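LbpB B-lobe (Moraxella bovis, PDB 3UAQ) probably binds host lactoferrin at the cell surface as a lipoprotein, as part of the bacterium's iron uptake from that protein. Local coordinates at residues A[171-177]-A[236-242]. Numbering follows the deposited sequence.
Sequences ANYTGHW and HRAVFKA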
ATOM      1  N   ALA A 171     -13.842  23.990  -8.712  1.00 41.82           N
ATOM      2  CA  ALA A 171     -12.886  22.915  -8.988  1.00 39.13           C
ATOM      3  C   ALA A 171     -13.571  21.564  -9.183  1.00 44.93           C
ATOM      4  O   ALA A 171     -14.711  21.369  -8.759  1.00 55.54           O
ATOM      5  CB  ALA A 171     -11.838  22.827  -7.879  1.00 28.97           C
ATOM      6  N   ASN A 172     -12.870  20.636  -9.828  1.00 42.54           N
ATOM      7  CA  ASN A 172     -13.392  19.287 -10.043  1.00 46.68           C
ATOM      8  C   ASN A 172     -12.515  18.221  -9.403  1.00 53.14           C
ATOM      9  O   ASN A 172     -11.282  18.279  -9.487  1.00 54.81           O
ATOM     10  CB  ASN A 172     -13.555  18.996 -11.536  1.00 44.23           C
ATOM     11  CG  ASN A 172     -14.821  19.588 -12.108  1.00 45.04           C
ATOM     12  OD1 ASN A 172     -15.609  20.210 -11.393  1.00 46.17           O
ATOM     13  ND2 ASN A 172     -15.027  19.399 -13.407  1.00 39.13           N
ATOM     14  N   TYR A 173     -13.159  17.246  -8.771  1.00 41.72           N
ATOM     15  CA  TYR A 173     -12.436  16.176  -8.108  1.00 36.76           C
ATOM     16  C   TYR A 173     -12.801  14.826  -8.699  1.00 41.69           C
ATOM     17  O   TYR A 173     -13.899  14.640  -9.236  1.00 52.71           O
ATOM     18  CB  TYR A 173     -12.745  16.170  -6.612  1.00 38.63           C
ATOM     19  CG  TYR A 173     -12.355  17.430  -5.870  1.00 34.42           C
ATOM     20  CD1 TYR A 173     -11.202  17.478  -5.098  1.00 31.48           C
ATOM     21  CD2 TYR A 173     -13.152  18.564  -5.926  1.00 34.18           C
ATOM     22  CE1 TYR A 173     -10.848  18.628  -4.408  1.00 38.87           C
ATOM     23  CE2 TYR A 173     -12.808  19.717  -5.239  1.00 32.13           C
ATOM     24  CZ  TYR A 173     -11.657  19.746  -4.483  1.00 39.29           C
ATOM     25  OH  TYR A 173     -11.325  20.895  -3.804  1.00 37.45           O
ATOM     26  N   THR A 174     -11.868  13.890  -8.591  1.00 38.38           N
ATOM     27  CA  THR A 174     -12.134  12.503  -8.916  1.00 40.76           C
ATOM     28  C   THR A 174     -11.378  11.593  -7.944  1.00 38.82           C
ATOM     29  O   THR A 174     -10.290  11.928  -7.469  1.00 42.34           O
ATOM     30  CB  THR A 174     -11.778  12.186 -10.392  1.00 33.61           C
ATOM     31  OG1 THR A 174     -11.623  10.772 -10.555  1.00 34.32           O
ATOM     32  CG2 THR A 174     -10.491  12.886 -10.806  1.00 36.04           C
ATOM     33  N   GLY A 175     -11.981  10.454  -7.634  1.00 35.05           N
ATOM     34  CA  GLY A 175     -11.412   9.511  -6.693  1.00 40.83           C
ATOM     35  C   GLY A 175     -12.270   8.268  -6.545  1.00 39.36           C
ATOM     36  O   GLY A 175     -12.687   7.659  -7.535  1.00 38.35           O
ATOM     37  N   HIS A 176     -12.554   7.892  -5.304  1.00 35.46           N
ATOM     38  CA  HIS A 176     -13.253   6.641  -5.065  1.00 32.89           C
ATOM     39  C   HIS A 176     -14.120   6.691  -3.815  1.00 34.77           C
ATOM     40  O   HIS A 176     -14.140   7.693  -3.093  1.00 30.52           O
ATOM     41  CB  HIS A 176     -12.239   5.515  -4.907  1.00 33.16           C
ATOM     42  CG  HIS A 176     -11.617   5.462  -3.550  1.00 34.75           C
ATOM     43  ND1 HIS A 176     -10.807   6.469  -3.058  1.00 35.94           N
ATOM     44  CD2 HIS A 176     -11.699   4.535  -2.565  1.00 34.89           C
ATOM     45  CE1 HIS A 176     -10.412   6.156  -1.840  1.00 40.24           C
ATOM     46  NE2 HIS A 176     -10.938   4.988  -1.515  1.00 38.13           N
ATOM     47  N   TRP A 177     -14.838   5.596  -3.574  1.00 36.51           N
ATOM     48  CA  TRP A 177     -15.605   5.401  -2.346  1.00 27.36           C
ATOM     49  C   TRP A 177     -15.606   3.915  -1.978  1.00 34.41           C
ATOM     50  O   TRP A 177     -15.347   3.055  -2.829  1.00 31.24           O
ATOM     51  CB  TRP A 177     -17.040   5.917  -2.507  1.00 18.38           C
ATOM     52  CG  TRP A 177     -17.838   5.189  -3.565  1.00 29.38           C
ATOM     53  CD1 TRP A 177     -17.610   5.194  -4.913  1.00 33.54           C
ATOM     54  CD2 TRP A 177     -19.002   4.373  -3.362  1.00 28.88           C
ATOM     55  NE1 TRP A 177     -18.547   4.424  -5.559  1.00 23.71           N
ATOM     56  CE2 TRP A 177     -19.416   3.907  -4.631  1.00 21.82           C
ATOM     57  CE3 TRP A 177     -19.732   3.980  -2.230  1.00 30.84           C
ATOM     58  CZ2 TRP A 177     -20.525   3.075  -4.803  1.00 27.03           C
ATOM     59  CZ3 TRP A 177     -20.836   3.148  -2.400  1.00 31.79           C
ATOM     60  CH2 TRP A 177     -21.222   2.708  -3.679  1.00 33.86           C
ATOM     61  N   HIS A 236     -14.929   1.113  -7.629  1.00 28.93           N
ATOM     62  CA  HIS A 236     -15.889   2.081  -7.115  1.00 27.11           C
ATOM     63  C   HIS A 236     -15.426   3.517  -7.343  1.00 28.91           C
ATOM     64  O   HIS A 236     -14.493   4.007  -6.696  1.00 14.81           O
ATOM     65  CB  HIS A 236     -16.201   1.787  -5.646  1.00 19.95           C
ATOM     66  CG  HIS A 236     -16.673   0.386  -5.421  1.00 27.72           C
ATOM     67  ND1 HIS A 236     -15.805  -0.675  -5.278  1.00 36.06           N
ATOM     68  CD2 HIS A 236     -17.921  -0.139  -5.372  1.00 30.49           C
ATOM     69  CE1 HIS A 236     -16.497  -1.790  -5.122  1.00 43.01           C
ATOM     70  NE2 HIS A 236     -17.784  -1.493  -5.176  1.00 40.54           N
ATOM     71  N   ARG A 237     -16.078   4.178  -8.292  1.00 25.47           N
ATOM     72  CA  ARG A 237     -15.622   5.479  -8.762  1.00 37.01           C
ATOM     73  C   ARG A 237     -16.346   6.620  -8.063  1.00 43.75           C
ATOM     74  O   ARG A 237     -17.552   6.543  -7.817  1.00 56.08           O
ATOM     75  CB  ARG A 237     -15.817   5.590 -10.276  1.00 44.10           C
ATOM     76  CG  ARG A 237     -15.400   6.927 -10.857  1.00 47.44           C
ATOM     77  CD  ARG A 237     -15.405   6.897 -12.377  1.00 54.21           C
ATOM     78  NE  ARG A 237     -14.222   7.558 -12.925  1.00 68.38           N
ATOM     79  CZ  ARG A 237     -14.252   8.655 -13.676  1.00 69.20           C
ATOM     80  NH1 ARG A 237     -15.412   9.219 -13.988  1.00 63.83           N
ATOM     81  NH2 ARG A 237     -13.121   9.184 -14.123  1.00 64.26           N
ATOM     82  N   ALA A 238     -15.605   7.679  -7.744  1.00 36.88           N
ATOM     83  CA  ALA A 238     -16.196   8.869  -7.138  1.00 31.78           C
ATOM     84  C   ALA A 238     -15.854  10.086  -7.987  1.00 33.21           C
ATOM     85  O   ALA A 238     -14.721  10.233  -8.436  1.00 29.14           O
ATOM     86  CB  ALA A 238     -15.701   9.054  -5.706  1.00 24.49           C
ATOM     87  N   VAL A 239     -16.842  10.942  -8.223  1.00 33.36           N
ATOM     88  CA  VAL A 239     -16.608  12.184  -8.951  1.00 35.80           C
ATOM     89  C   VAL A 239     -17.275  13.344  -8.224  1.00 36.94           C
ATOM     90  O   VAL A 239     -18.386  13.205  -7.714  1.00 38.51           O
ATOM     91  CB  VAL A 239     -17.114  12.093 -10.410  1.00 46.01           C
ATOM     92  CG1 VAL A 239     -17.996  13.287 -10.758  1.00 54.63           C
ATOM     93  CG2 VAL A 239     -15.937  11.990 -11.370  1.00 47.95           C
ATOM     94  N   PHE A 240     -16.596  14.485  -8.162  1.00 36.78           N
ATOM     95  CA  PHE A 240     -17.120  15.616  -7.397  1.00 41.95           C
ATOM     96  C   PHE A 240     -16.982  16.933  -8.145  1.00 44.80           C
ATOM     97  O   PHE A 240     -16.045  17.121  -8.925  1.00 51.54           O
ATOM     98  CB  PHE A 240     -16.410  15.731  -6.044  1.00 40.39           C
ATOM     99  CG  PHE A 240     -16.384  14.454  -5.264  1.00 31.70           C
ATOM    100  CD1 PHE A 240     -15.313  13.580  -5.379  1.00 38.64           C
ATOM    101  CD2 PHE A 240     -17.430  14.122  -4.418  1.00 25.36           C
ATOM    102  CE1 PHE A 240     -15.284  12.390  -4.658  1.00 47.22           C
ATOM    103  CE2 PHE A 240     -17.408  12.935  -3.692  1.00 31.95           C
ATOM    104  CZ  PHE A 240     -16.333  12.067  -3.814  1.00 37.60           C
ATOM    105  N   LYS A 241     -17.925  17.841  -7.901  1.00 39.37           N
ATOM    106  CA  LYS A 241     -17.812  19.211  -8.379  1.00 45.04           C
ATOM    107  C   LYS A 241     -17.968  20.159  -7.203  1.00 45.63           C
ATOM    108  O   LYS A 241     -18.978  20.129  -6.494  1.00 47.38           O
ATOM    109  CB  LYS A 241     -18.847  19.525  -9.458  1.00 49.79           C
ATOM    110  CG  LYS A 241     -18.745  20.950  -9.974  1.00 56.55           C
ATOM    111  CD  LYS A 241     -18.461  21.004 -11.483  1.00 67.73           C
ATOM    112  CE  LYS A 241     -19.756  21.107 -12.269  1.00 70.47           C
ATOM    113  NZ  LYS A 241     -20.628  22.162 -11.649  1.00 69.66           N
ATOM    114  N   ALA A 242     -16.949  20.985  -6.989  1.00 37.39           N
ATOM    115  CA  ALA A 242     -16.958  21.955  -5.904  1.00 42.42           C
ATOM    116  C   ALA A 242     -17.146  23.380  -6.425  1.00 48.60           C
ATOM    117  O   ALA A 242     -16.297  23.910  -7.150  1.00 50.52           O
ATOM    118  CB  ALA A 242     -15.680  21.850  -5.080  1.00 46.51           C
TER
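Tyr-173 and Phe-240 form a hydrogen-bonded pair in the middle of an antiparallel ladder, Tyr-173 N to Phe-240 O and Phe-240 N to Tyr-173 O both 2.9 Å. Like pairs join Ala-171 to Ala-242 and Gly-175 to Ala-238. The two strands are neighbours in the beta barrel of the LbpB N-lobe, of the kind found in transferrin-binding protein B. Strand 332-340 is hydrogen-bonded to the far edge of 171-177, and strand 248-257 to that of 236-242.

Tyr-173, Phe-240 and Ala-242 share one face of the sheet. Tyr-173 CB meets Phe-240 CB at 3.7 Å. Tyr-173 CG stands opposite the carbonyl carbon (chi1 -61°), and the ring reaches along the strand toward Ala-242, whose CB sits at the ring edge, 3.6 Å from Tyr-173 CE2. The Tyr-173 hydroxyl is hydrogen-bonded to Ala-318 O.

At the Trp-177 end, the His-236 ring turns its edge to the indole face in a T-shaped pair, planes at 89°. Trp-177 NE1 is hydrogen-bonded to Ser-254 O and His-236 NE2 to Glu-223 OE1, so both rings are also held from outside the pair. His-236 CB makes a CH-pi contact over the five-membered ring of Trp-177, 3.8 Å from its centroid.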